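Local structure of conserved hypothetical exported protein (4JJA) at residues S122-M127 and R187-S192; Y211-P216 and K225-Y230; S218-N223 and P272-P277. The protein is of unconfirmed function but may act as an exo-beta-N-acetylmuramidase on peptidoglycan. All blocks are in the same frame, centred on the assembly; numbering follows the deposited sequence.

In the fold
How packing and polar links vary with place in one chain can be followed through three contacts of different chemistry. Contact 1 lies on the parallel-sheet side, is buried and held by apolar packing with no polar bond across it, and joins helix 119-132 to the loop after helix 176-185. Contacts 2 and 3 lie on the opposite side of the chain's centre, about 27 and 29 Å from it between centres, and both are partly buried. Contact 2 combines apolar packing with a water bridge; contact 3 has a weak amide-to-carbonyl bond and little packing. They use successive parts of the same run of chain, the loop leading into helix 224-233, and they touch where L221 packs on I227 and Y230.

Contact 1. Residues S122-M127 and R187-S192; sequences SMVRLM and RWLPSS
L189 reaches from its loop to the helix carrying V124 and M127, and its CD2 makes the closest approaches. This methyl lies 3.7 Å from CG1 of V124, the two side chains lying alongside each other and running opposite ways. The same CD2 also meets the root of the M127 side chain, 3.8 Å from CB of M127. V124 can offer CG1 because that branch stands anti to the backbone N (chi1 169°), on the side of its own carbonyl carbon. Backbone atoms provide a second kind of contact: L189 CD2 packs 3.6 Å from V124 O, and L189 CD1 lies 3.9 Å from M127 O. This is helix-to-loop packing at one flank of a Rossmann-like domain built on a six-stranded parallel sheet. Helix 119-132 connects two neighbouring strands of that sheet, 104-107 and 136-140, while R187 ends helix 176-185 in a Schellman motif and turns the chain toward L189. M127, a selenomethionine, and L189 both also pack on V183 of helix 176-185. Nearby, the carbonyl O of W188 accepts a hydrogen bond from a glycerol, probably derived from the crystallisation liquor.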
ATOM      1  N   SER A 122      -3.800   9.136  -1.493  1.00 14.05           N
ATOM      2  CA  SER A 122      -3.577  10.394  -0.775  1.00 14.52           C
ATOM      3  C   SER A 122      -2.466  11.198  -1.461  1.00 13.93           C
ATOM      4  O   SER A 122      -2.535  12.403  -1.564  1.00 13.91           O
ATOM      5  CB  SER A 122      -3.242  10.139   0.692  1.00 16.09           C
ATOM      6  OG  SER A 122      -4.337   9.583   1.381  1.00 21.70           O
HETATM    7  N   MSE A 123      -1.404  10.519  -1.879  1.00 12.68           N
HETATM    8  CA  MSE A 123      -0.297  11.186  -2.516  1.00 11.71           C
HETATM    9  C   MSE A 123      -0.748  11.832  -3.825  1.00 11.97           C
HETATM   10  O   MSE A 123      -0.380  12.952  -4.095  1.00 13.24           O
HETATM   11  CB  MSE A 123       0.813  10.176  -2.814  1.00 11.27           C
HETATM   12  CG  MSE A 123       2.047  10.816  -3.466  1.00 13.48           C
HETATM   13 SE   MSE A 123       3.482   9.646  -3.829  0.75 10.79          SE
HETATM   14  CE  MSE A 123       2.688   8.740  -5.299  1.00 15.37           C
ATOM     15  N   VAL A 124      -1.559  11.130  -4.618  1.00 12.48           N
ATOM     16  CA  VAL A 124      -2.078  11.684  -5.868  1.00 13.56           C
ATOM     17  C   VAL A 124      -2.935  12.932  -5.606  1.00 13.12           C
ATOM     18  O   VAL A 124      -2.829  13.917  -6.359  1.00 15.37           O
ATOM     19  CB  VAL A 124      -2.854  10.648  -6.701  1.00 15.00           C
ATOM     20  CG1 VAL A 124      -3.601  11.300  -7.854  1.00 17.89           C
ATOM     21  CG2 VAL A 124      -1.894   9.609  -7.197  1.00 15.88           C
ATOM     22  N   ARG A 125      -3.745  12.901  -4.548  1.00 14.15           N
ATOM     23  CA  ARG A 125      -4.546  14.065  -4.114  0.50 14.77           C
ATOM     24  C   ARG A 125      -3.633  15.267  -3.829  1.00 14.10           C
ATOM     25  O   ARG A 125      -3.891  16.405  -4.225  1.00 15.39           O
ATOM     26  CB  ARG A 125      -5.344  13.681  -2.847  0.50 16.11           C
ATOM     27  CG  ARG A 125      -6.453  14.641  -2.415  0.50 20.36           C
ATOM     28  CD  ARG A 125      -7.810  14.149  -2.966  0.50 26.46           C
ATOM     29  NE  ARG A 125      -8.390  13.113  -2.118  0.50 31.17           N
ATOM     30  CZ  ARG A 125      -8.978  12.000  -2.563  0.50 32.86           C
ATOM     31  NH1 ARG A 125      -9.063  11.760  -3.867  0.50 34.77           N
ATOM     32  NH2 ARG A 125      -9.472  11.124  -1.699  0.50 34.09           N
ATOM     33  N   LEU A 126      -2.553  15.012  -3.094  1.00 13.07           N
ATOM     34  CA  LEU A 126      -1.623  16.056  -2.749  1.00 12.96           C
ATOM     35  C   LEU A 126      -0.844  16.556  -3.968  1.00 12.89           C
ATOM     36  O   LEU A 126      -0.578  17.764  -4.075  1.00 13.66           O
ATOM     37  CB  LEU A 126      -0.685  15.532  -1.687  1.00 14.27           C
ATOM     38  CG  LEU A 126      -1.325  15.355  -0.309  1.00 17.03           C
ATOM     39  CD1 LEU A 126      -0.398  14.531   0.580  1.00 17.87           C
ATOM     40  CD2 LEU A 126      -1.615  16.746   0.310  1.00 20.17           C
HETATM   41  N   MSE A 127      -0.514  15.663  -4.896  1.00 11.84           N
HETATM   42  CA  MSE A 127       0.121  16.083  -6.138  1.00 13.21           C
HETATM   43  C   MSE A 127      -0.791  17.000  -6.933  1.00 14.66           C
HETATM   44  O   MSE A 127      -0.328  17.975  -7.528  1.00 15.15           O
HETATM   45  CB  MSE A 127       0.493  14.871  -7.000  1.00 12.97           C
HETATM   46  CG  MSE A 127       1.671  14.086  -6.442  1.00 11.74           C
HETATM   47 SE   MSE A 127       2.001  12.472  -7.475  0.75 10.21          SE
HETATM   48  CE  MSE A 127       2.631  13.326  -9.064  1.00 13.89           C
ATOM     49  N   ARG A 187      -0.100  11.412 -17.202  1.00 14.02           N
ATOM     50  CA  ARG A 187      -1.192  12.363 -17.008  1.00 14.27           C
ATOM     51  C   ARG A 187      -2.356  11.762 -16.260  1.00 14.46           C
ATOM     52  O   ARG A 187      -3.527  11.835 -16.687  1.00 16.36           O
ATOM     53  CB  ARG A 187      -1.631  13.077 -18.308  1.00 15.75           C
ATOM     54  CG  ARG A 187      -0.563  13.908 -18.870  1.00 16.07           C
ATOM     55  CD  ARG A 187      -0.230  15.084 -17.915  1.00 16.01           C
ATOM     56  NE  ARG A 187       0.535  16.089 -18.649  1.00 17.36           N
ATOM     57  CZ  ARG A 187       1.838  16.017 -18.872  1.00 15.97           C
ATOM     58  NH1 ARG A 187       2.566  14.988 -18.405  1.00 17.74           N
ATOM     59  NH2 ARG A 187       2.422  16.995 -19.575  1.00 16.63           N
ATOM     60  N   TRP A 188      -2.040  11.198 -15.100  1.00 14.08           N
ATOM     61  CA  TRP A 188      -3.054  10.605 -14.246  1.00 13.36           C
ATOM     62  C   TRP A 188      -3.604  11.554 -13.175  1.00 14.79           C
ATOM     63  O   TRP A 188      -4.529  11.185 -12.451  1.00 17.13           O
ATOM     64  CB  TRP A 188      -2.473   9.341 -13.604  1.00 12.60           C
ATOM     65  CG  TRP A 188      -2.272   8.202 -14.532  1.00 13.85           C
ATOM     66  CD1 TRP A 188      -2.797   8.036 -15.767  1.00 17.02           C
ATOM     67  CD2 TRP A 188      -1.499   7.033 -14.282  1.00 12.51           C
ATOM     68  NE1 TRP A 188      -2.371   6.856 -16.312  1.00 14.84           N
ATOM     69  CE2 TRP A 188      -1.591   6.208 -15.398  1.00 13.47           C
ATOM     70  CE3 TRP A 188      -0.732   6.599 -13.213  1.00 12.62           C
ATOM     71  CZ2 TRP A 188      -0.960   4.969 -15.446  1.00 13.84           C
ATOM     72  CZ3 TRP A 188      -0.119   5.409 -13.257  1.00 12.91           C
ATOM     73  CH2 TRP A 188      -0.234   4.590 -14.357  1.00 13.15           C
ATOM     74  N   LEU A 189      -3.084  12.777 -13.062  1.00 15.77           N
ATOM     75  CA  LEU A 189      -3.736  13.769 -12.220  1.00 17.11           C
ATOM     76  C   LEU A 189      -5.001  14.338 -12.881  1.00 21.11           C
ATOM     77  O   LEU A 189      -5.055  14.450 -14.086  1.00 20.56           O
ATOM     78  CB  LEU A 189      -2.776  14.932 -11.876  1.00 16.01           C
ATOM     79  CG  LEU A 189      -1.510  14.605 -11.090  1.00 15.41           C
ATOM     80  CD1 LEU A 189      -0.704  15.849 -10.827  1.00 17.72           C
ATOM     81  CD2 LEU A 189      -1.865  13.873  -9.790  1.00 17.08           C
ATOM     82  N   PRO A 190      -5.983  14.797 -12.081  1.00 24.33           N
ATOM     83  CA  PRO A 190      -7.113  15.620 -12.641  1.00 26.94           C
ATOM     84  C   PRO A 190      -6.719  16.851 -13.446  1.00 29.55           C
ATOM     85  O   PRO A 190      -5.742  17.534 -13.133  1.00 31.31           O
ATOM     86  CB  PRO A 190      -7.816  16.099 -11.383  1.00 26.80           C
ATOM     87  CG  PRO A 190      -7.577  15.045 -10.398  1.00 25.53           C
ATOM     88  CD  PRO A 190      -6.145  14.545 -10.646  1.00 24.33           C
ATOM     89  N   SER A 191      -7.503  17.170 -14.474  1.00 32.42           N
ATOM     90  CA  SER A 191      -7.241  18.341 -15.332  1.00 34.51           C
ATOM     91  C   SER A 191      -5.845  18.244 -15.934  1.00 34.75           C
ATOM     92  O   SER A 191      -5.286  19.235 -16.409  1.00 36.61           O
ATOM     93  CB  SER A 191      -7.396  19.676 -14.557  1.00 35.39           C
ATOM     94  OG  SER A 191      -8.746  19.918 -14.183  1.00 38.55           O
ATOM     95  N   SER A 192      -5.283  17.033 -15.882  1.00 34.87           N
ATOM     96  CA  SER A 192      -4.030  16.698 -16.531  1.00 33.34           C
ATOM     97  C   SER A 192      -2.897  17.672 -16.248  1.00 30.32           C
ATOM     98  O   SER A 192      -2.076  17.981 -17.104  1.00 28.95           O
ATOM     99  CB  SER A 192      -4.283  16.539 -18.011  1.00 34.14           C
ATOM    100  OG  SER A 192      -5.388  15.658 -18.153  1.00 38.95           O
TER

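Contact 2. Residues Y211-P216 and K225-Y230; sequences YRLPIP and KAIYLY
L213 and I227 meet at the apolar end of this contact, where CD2 of the leucine comes within 3.8 Å of CD1 of the isoleucine. The two side chains cross obliquely, each with its CB directed toward the other segment. In I227 the CG1 branch lies anti to the carbonyl carbon (chi1 -70°), and its extended chain carries CD1 out from the helix to the loop. P145 and Q110 also touch L213, so other loops help enclose this end. The contact joins helix 224-233 to a middle part of the long loop that leads into it from edge strand 197-200 of the parallel sheet. Packing is looser toward R212 and Y228. A water molecule spans the gap there: it donates to Y211 O at 2.8 Å and accepts from Y228 OH at 2.6 Å, lying in the plane of the tyrosine ring at its edge. Y228 itself is buried, edge-to-face with W298, whereas R212 is on the solvent side and, in one of its two conformers, brings NH1 to the ring's edge, 4.3 Å from Y228 CE2. The stronger partner of R212 is D294, whose carboxylate also bridges to K225 and would probably offset their like charges.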
ATOM      1  N   TYR A 211      13.570  -5.723   0.994  1.00  8.59           N
ATOM      2  CA  TYR A 211      13.609  -4.892   2.172  1.00  8.54           C
ATOM      3  C   TYR A 211      12.568  -5.303   3.156  1.00  8.32           C
ATOM      4  O   TYR A 211      11.411  -5.501   2.788  1.00  9.38           O
ATOM      5  CB  TYR A 211      13.431  -3.451   1.786  1.00  9.07           C
ATOM      6  CG  TYR A 211      13.423  -2.459   2.931  1.00  8.18           C
ATOM      7  CD1 TYR A 211      14.589  -2.004   3.528  1.00  9.71           C
ATOM      8  CD2 TYR A 211      12.229  -1.903   3.379  1.00  8.19           C
ATOM      9  CE1 TYR A 211      14.546  -1.055   4.514  1.00 11.18           C
ATOM     10  CE2 TYR A 211      12.182  -0.941   4.344  1.00  8.90           C
ATOM     11  CZ  TYR A 211      13.363  -0.495   4.901  1.00 10.46           C
ATOM     12  OH  TYR A 211      13.262   0.483   5.886  1.00 12.04           O
ATOM     13  N   ARG A 212      12.948  -5.350   4.432  1.00  8.88           N
ATOM     14  CA  ARG A 212      12.057  -5.707   5.530  0.70  8.58           C
ATOM     15  C   ARG A 212      11.742  -4.470   6.350  1.00  9.18           C
ATOM     16  O   ARG A 212      12.627  -3.678   6.640  1.00 10.66           O
ATOM     17  CB  ARG A 212      12.717  -6.777   6.402  0.70 10.26           C
ATOM     18  CG  ARG A 212      12.881  -8.055   5.652  0.70  9.54           C
ATOM     19  CD  ARG A 212      13.452  -9.180   6.437  0.70 10.09           C
ATOM     20  NE  ARG A 212      12.586  -9.829   7.355  0.70  9.80           N
ATOM     21  CZ  ARG A 212      11.833 -10.886   7.061  0.70 12.00           C
ATOM     22  NH1 ARG A 212      11.773 -11.397   5.852  0.70 11.55           N
ATOM     23  NH2 ARG A 212      11.155 -11.429   8.027  0.70 13.65           N
ATOM     24  N   LEU A 213      10.483  -4.274   6.656  1.00  9.61           N
ATOM     25  CA  LEU A 213      10.013  -3.057   7.271  1.00 10.00           C
ATOM     26  C   LEU A 213      10.294  -3.106   8.769  1.00 10.10           C
ATOM     27  O   LEU A 213       9.878  -4.029   9.438  1.00 12.05           O
ATOM     28  CB  LEU A 213       8.503  -2.914   7.071  1.00 10.78           C
ATOM     29  CG  LEU A 213       8.090  -2.333   5.734  1.00 13.63           C
ATOM     30  CD1 LEU A 213       8.618  -2.930   4.503  1.00 16.37           C
ATOM     31  CD2 LEU A 213       6.605  -2.193   5.667  1.00 14.10           C
ATOM     32  N   PRO A 214      10.984  -2.097   9.307  1.00 10.88           N
ATOM     33  CA  PRO A 214      11.251  -2.108  10.748  1.00 11.84           C
ATOM     34  C   PRO A 214      10.034  -1.830  11.597  1.00 11.35           C
ATOM     35  O   PRO A 214       9.997  -2.260  12.769  1.00 12.26           O
ATOM     36  CB  PRO A 214      12.294  -0.995  10.898  1.00 14.52           C
ATOM     37  CG  PRO A 214      12.018  -0.032   9.708  1.00 13.05           C
ATOM     38  CD  PRO A 214      11.651  -0.959   8.610  1.00 11.56           C
ATOM     39  N   ILE A 215       9.069  -1.084  11.041  1.00 10.94           N
ATOM     40  CA  ILE A 215       7.903  -0.548  11.765  1.00 11.13           C
ATOM     41  C   ILE A 215       6.645  -1.049  11.006  1.00 10.46           C
ATOM     42  O   ILE A 215       6.536  -0.856   9.789  1.00 10.96           O
ATOM     43  CB  ILE A 215       7.918   1.029  11.788  1.00 11.31           C
ATOM     44  CG1 ILE A 215       9.208   1.551  12.476  1.00 12.91           C
ATOM     45  CG2 ILE A 215       6.658   1.583  12.398  1.00 13.00           C
ATOM     46  CD1 ILE A 215       9.384   3.076  12.458  1.00 17.56           C
ATOM     47  N   PRO A 216       5.664  -1.622  11.728  1.00 10.76           N
ATOM     48  CA  PRO A 216       4.469  -2.109  11.004  1.00 11.23           C
ATOM     49  C   PRO A 216       3.728  -0.980  10.321  1.00 10.18           C
ATOM     50  O   PRO A 216       3.400   0.012  10.957  1.00 11.48           O
ATOM     51  CB  PRO A 216       3.584  -2.700  12.136  1.00 11.56           C
ATOM     52  CG  PRO A 216       4.056  -1.928  13.362  1.00 13.00           C
ATOM     53  CD  PRO A 216       5.538  -1.796  13.191  1.00 11.69           C
ATOM     54  N   LYS A 225       5.643 -11.849   6.710  1.00 11.72           N
ATOM     55  CA  LYS A 225       4.819 -12.897   6.192  1.00 11.65           C
ATOM     56  C   LYS A 225       3.459 -12.331   5.748  1.00  9.17           C
ATOM     57  O   LYS A 225       2.962 -12.624   4.652  1.00  9.70           O
ATOM     58  CB  LYS A 225       4.607 -14.015   7.223  1.00 13.41           C
ATOM     59  CG  LYS A 225       4.233 -15.337   6.641  1.00 15.60           C
ATOM     60  CD  LYS A 225       5.460 -16.046   6.027  1.00 17.81           C
ATOM     61  CE  LYS A 225       6.428 -16.608   7.049  1.00 20.12           C
ATOM     62  NZ  LYS A 225       7.639 -16.994   6.300  1.00 19.44           N
ATOM     63  N   ALA A 226       2.876 -11.505   6.610  1.00  9.63           N
ATOM     64  CA  ALA A 226       1.587 -10.880   6.315  1.00  8.66           C
ATOM     65  C   ALA A 226       1.743  -9.999   5.075  1.00  8.88           C
ATOM     66  O   ALA A 226       0.890  -9.975   4.213  1.00  8.75           O
ATOM     67  CB  ALA A 226       1.142 -10.044   7.511  1.00  9.52           C
ATOM     68  N   ILE A 227       2.827  -9.230   4.990  1.00  7.95           N
ATOM     69  CA  ILE A 227       3.066  -8.296   3.858  1.00  7.77           C
ATOM     70  C   ILE A 227       3.218  -9.073   2.567  1.00  8.08           C
ATOM     71  O   ILE A 227       2.757  -8.634   1.522  1.00  8.00           O
ATOM     72  CB  ILE A 227       4.246  -7.356   4.178  1.00  8.83           C
ATOM     73  CG1 ILE A 227       3.785  -6.385   5.278  1.00 10.79           C
ATOM     74  CG2 ILE A 227       4.741  -6.609   2.903  1.00 11.43           C
ATOM     75  CD1 ILE A 227       4.836  -5.566   5.892  1.00 13.81           C
ATOM     76  N   TYR A 228       3.911 -10.200   2.605  1.00  8.13           N
ATOM     77  CA  TYR A 228       4.068 -10.989   1.406  1.00  8.11           C
ATOM     78  C   TYR A 228       2.816 -11.727   0.968  1.00  7.08           C
ATOM     79  O   TYR A 228       2.592 -11.939  -0.219  1.00  8.36           O
ATOM     80  CB  TYR A 228       5.232 -11.970   1.535  1.00  9.35           C
ATOM     81  CG  TYR A 228       6.594 -11.316   1.714  1.00  8.54           C
ATOM     82  CD1 TYR A 228       6.997 -10.233   0.915  1.00  8.99           C
ATOM     83  CD2 TYR A 228       7.524 -11.830   2.579  1.00  8.81           C
ATOM     84  CE1 TYR A 228       8.244  -9.653   1.025  1.00  8.63           C
ATOM     85  CE2 TYR A 228       8.798 -11.269   2.703  1.00  8.88           C
ATOM     86  CZ  TYR A 228       9.179 -10.188   1.945  1.00  9.38           C
ATOM     87  OH  TYR A 228      10.429  -9.647   2.065  1.00 10.29           O
ATOM     88  N   LEU A 229       2.008 -12.155   1.932  1.00  7.69           N
ATOM     89  CA  LEU A 229       0.729 -12.810   1.652  1.00  7.67           C
ATOM     90  C   LEU A 229      -0.412 -11.862   1.302  1.00  7.81           C
ATOM     91  O   LEU A 229      -1.370 -12.257   0.660  1.00  7.98           O
ATOM     92  CB  LEU A 229       0.330 -13.706   2.847  1.00  7.78           C
ATOM     93  CG  LEU A 229       1.087 -15.030   2.953  1.00  8.88           C
ATOM     94  CD1 LEU A 229       0.812 -15.671   4.313  1.00 10.56           C
ATOM     95  CD2 LEU A 229       0.697 -15.950   1.816  1.00 11.16           C
ATOM     96  N   TYR A 230      -0.283 -10.590   1.700  1.00  7.71           N
ATOM     97  CA  TYR A 230      -1.297  -9.593   1.531  1.00  7.20           C
ATOM     98  C   TYR A 230      -1.888  -9.546   0.107  1.00  8.28           C
ATOM     99  O   TYR A 230      -3.136  -9.475  -0.018  1.00  7.83           O
ATOM    100  CB  TYR A 230      -0.759  -8.244   2.045  1.00  8.72           C
ATOM    101  CG  TYR A 230      -1.680  -7.074   2.017  1.00  7.76           C
ATOM    102  CD1 TYR A 230      -2.790  -6.987   2.833  1.00  9.33           C
ATOM    103  CD2 TYR A 230      -1.375  -5.973   1.256  1.00  9.38           C
ATOM    104  CE1 TYR A 230      -3.631  -5.885   2.804  1.00  9.23           C
ATOM    105  CE2 TYR A 230      -2.195  -4.863   1.219  1.00  9.90           C
ATOM    106  CZ  TYR A 230      -3.338  -4.826   1.962  1.00  8.75           C
ATOM    107  OH  TYR A 230      -4.147  -3.704   1.900  1.00 10.86           O
TER
HETATM  108  O   HOH W   1      10.757  -7.348   0.806  1.00  9.58           O

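Contact 3. Residues S218-N223 and P272-P277; sequences SPNLPN and PGAKNP
A type I beta turn from S218 to L221, closed by L221 N donating to S218 O at 3.1 Å, presents N220 to a second loop in which G273 adopts a positive phi of 78°. The amide of N220 makes the polar link between them. Its ND2 donates to G273 O at 3.1 Å, but the bond is weak, because the N-H points well off the acceptor with an angle of 134°. The side chain gets there with CG anti to the carbonyl carbon (chi1 -71°), beside the backbone N, and with CB already directed at the other loop. The methyl of A274 lies close by the same nitrogen, 4.2 Å from CB to N220 ND2. One weak bond and a small buried area make this a light contact. R245 and P250 of neighbouring loops also touch N220. At the start of the turn, the S218 hydroxyl is hydrogen-bonded to a glycerol, probably from the crystallisation liquor, and to Y117 OH. Farther along, N223 serves as N-cap of helix 224-233, its OD1 accepting from A226 N. The arrangement is a loop-to-loop contact, joining a beta turn just ahead of a capped helix to the connection between strands 265-266 and 284-288 of a small antiparallel sheet.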
ATOM      1  N   SER A 218       0.676  -0.895   9.040  1.00 10.80           N
ATOM      2  CA  SER A 218      -0.698  -0.910   9.528  1.00 10.87           C
ATOM      3  C   SER A 218      -0.738  -1.935  10.646  1.00  9.36           C
ATOM      4  O   SER A 218       0.045  -2.874  10.637  1.00  9.93           O
ATOM      5  CB  SER A 218      -1.688  -1.423   8.469  1.00 13.59           C
ATOM      6  OG  SER A 218      -1.696  -0.656   7.329  1.00 19.27           O
ATOM      7  N   PRO A 219      -1.680  -1.821  11.600  1.00 10.14           N
ATOM      8  CA  PRO A 219      -1.607  -2.733  12.765  1.00 10.12           C
ATOM      9  C   PRO A 219      -1.691  -4.229  12.385  1.00 10.12           C
ATOM     10  O   PRO A 219      -1.062  -5.081  13.006  1.00 10.17           O
ATOM     11  CB  PRO A 219      -2.787  -2.291  13.604  1.00 11.12           C
ATOM     12  CG  PRO A 219      -2.851  -0.785  13.341  1.00 13.25           C
ATOM     13  CD  PRO A 219      -2.553  -0.665  11.872  1.00 11.53           C
ATOM     14  N   ASN A 220      -2.531  -4.537  11.395  1.00  9.35           N
ATOM     15  CA  ASN A 220      -2.772  -5.927  10.980  1.00  9.59           C
ATOM     16  C   ASN A 220      -1.838  -6.408   9.871  1.00  9.17           C
ATOM     17  O   ASN A 220      -2.059  -7.459   9.309  1.00 10.26           O
ATOM     18  CB  ASN A 220      -4.270  -6.182  10.671  1.00 11.20           C
ATOM     19  CG  ASN A 220      -5.075  -6.171  11.934  1.00 11.63           C
ATOM     20  OD1 ASN A 220      -4.958  -7.072  12.738  1.00 13.38           O
ATOM     21  ND2 ASN A 220      -5.820  -5.104  12.163  1.00 13.69           N
ATOM     22  N   LEU A 221      -0.763  -5.666   9.628  1.00  9.81           N
ATOM     23  CA  LEU A 221       0.374  -6.135   8.819  1.00  9.97           C
ATOM     24  C   LEU A 221       1.596  -6.170   9.715  1.00 11.23           C
ATOM     25  O   LEU A 221       2.528  -5.360   9.591  1.00 11.86           O
ATOM     26  CB  LEU A 221       0.586  -5.233   7.582  1.00  9.94           C
ATOM     27  CG  LEU A 221      -0.525  -5.295   6.542  1.00 10.97           C
ATOM     28  CD1 LEU A 221      -0.273  -4.248   5.456  1.00 11.05           C
ATOM     29  CD2 LEU A 221      -0.612  -6.701   5.935  1.00 11.74           C
ATOM     30  N   PRO A 222       1.600  -7.111  10.678  1.00 11.54           N
ATOM     31  CA  PRO A 222       2.558  -6.985  11.764  1.00 12.91           C
ATOM     32  C   PRO A 222       3.918  -7.491  11.403  1.00 12.69           C
ATOM     33  O   PRO A 222       4.858  -7.187  12.168  1.00 16.85           O
ATOM     34  CB  PRO A 222       1.958  -7.856  12.858  1.00 13.24           C
ATOM     35  CG  PRO A 222       1.195  -8.880  12.100  1.00 12.82           C
ATOM     36  CD  PRO A 222       0.558  -8.106  10.984  1.00 11.90           C
ATOM     37  N   ASN A 223       4.034  -8.316  10.373  1.00 12.40           N
ATOM     38  CA  ASN A 223       5.272  -8.977  10.012  1.00 12.07           C
ATOM     39  C   ASN A 223       5.415  -9.099   8.481  1.00 11.11           C
ATOM     40  O   ASN A 223       4.498  -8.750   7.724  1.00 10.88           O
ATOM     41  CB  ASN A 223       5.428 -10.331  10.732  1.00 13.52           C
ATOM     42  CG  ASN A 223       4.358 -11.330  10.338  1.00 12.81           C
ATOM     43  OD1 ASN A 223       3.698 -11.152   9.345  1.00 15.53           O
ATOM     44  ND2 ASN A 223       4.179 -12.350  11.120  1.00 14.72           N
ATOM     45  N   PRO A 272      -7.622  -4.288  20.207  1.00 11.37           N
ATOM     46  CA  PRO A 272      -7.383  -2.929  19.679  1.00 11.70           C
ATOM     47  C   PRO A 272      -6.871  -2.979  18.244  1.00 12.18           C
ATOM     48  O   PRO A 272      -5.944  -3.708  17.936  1.00 13.42           O
ATOM     49  CB  PRO A 272      -6.314  -2.367  20.621  1.00 12.24           C
ATOM     50  CG  PRO A 272      -6.587  -3.118  21.890  1.00 11.67           C
ATOM     51  CD  PRO A 272      -6.873  -4.547  21.443  1.00 12.34           C
ATOM     52  N   GLY A 273      -7.466  -2.181  17.371  1.00 12.72           N
ATOM     53  CA  GLY A 273      -7.205  -2.191  15.935  1.00 13.21           C
ATOM     54  C   GLY A 273      -7.860  -3.311  15.143  1.00 13.16           C
ATOM     55  O   GLY A 273      -7.667  -3.424  13.924  1.00 14.87           O
ATOM     56  N   ALA A 274      -8.622  -4.138  15.845  1.00 13.36           N
ATOM     57  CA  ALA A 274      -9.494  -5.145  15.232  1.00 14.27           C
ATOM     58  C   ALA A 274     -10.683  -5.361  16.190  1.00 14.88           C
ATOM     59  O   ALA A 274     -10.893  -6.456  16.721  1.00 15.27           O
ATOM     60  CB  ALA A 274      -8.738  -6.452  14.927  1.00 14.69           C
ATOM     61  N   LYS A 275     -11.405  -4.275  16.479  1.00 16.04           N
ATOM     62  CA  LYS A 275     -12.456  -4.269  17.503  0.50 17.09           C
ATOM     63  C   LYS A 275     -13.744  -4.992  17.074  1.00 17.59           C
ATOM     64  O   LYS A 275     -14.413  -5.634  17.874  1.00 18.25           O
ATOM     65  CB  LYS A 275     -12.786  -2.811  17.850  0.50 17.83           C
ATOM     66  CG  LYS A 275     -13.769  -2.605  18.998  0.50 20.15           C
ATOM     67  CD  LYS A 275     -14.086  -1.127  19.210  0.50 22.33           C
ATOM     68  CE  LYS A 275     -15.208  -0.956  20.243  0.50 23.72           C
ATOM     69  NZ  LYS A 275     -15.420   0.461  20.633  0.50 25.66           N
ATOM     70  N   ASN A 276     -14.102  -4.845  15.826  1.00 17.87           N
ATOM     71  CA  ASN A 276     -15.362  -5.394  15.368  0.80 18.20           C
ATOM     72  C   ASN A 276     -14.987  -6.220  14.099  1.00 19.28           C
ATOM     73  O   ASN A 276     -15.513  -5.928  13.002  1.00 21.89           O
ATOM     74  CB  ASN A 276     -16.470  -4.246  15.145  0.80 18.31           C
ATOM     75  CG  ASN A 276     -16.802  -3.301  16.436  0.80 19.22           C
ATOM     76  OD1 ASN A 276     -16.917  -3.785  17.594  0.80 23.89           O
ATOM     77  ND2 ASN A 276     -17.018  -1.971  16.216  0.80 18.00           N
ATOM     78  N   PRO A 277     -14.065  -7.247  14.220  1.00 17.82           N
ATOM     79  CA  PRO A 277     -13.534  -7.946  13.088  1.00 17.12           C
ATOM     80  C   PRO A 277     -14.562  -8.901  12.457  1.00 16.06           C
ATOM     81  O   PRO A 277     -15.522  -9.297  13.120  1.00 16.19           O
ATOM     82  CB  PRO A 277     -12.327  -8.737  13.665  1.00 17.49           C
ATOM     83  CG  PRO A 277     -12.767  -9.076  15.043  1.00 17.39           C
ATOM     84  CD  PRO A 277     -13.507  -7.827  15.480  1.00 17.65           C
TER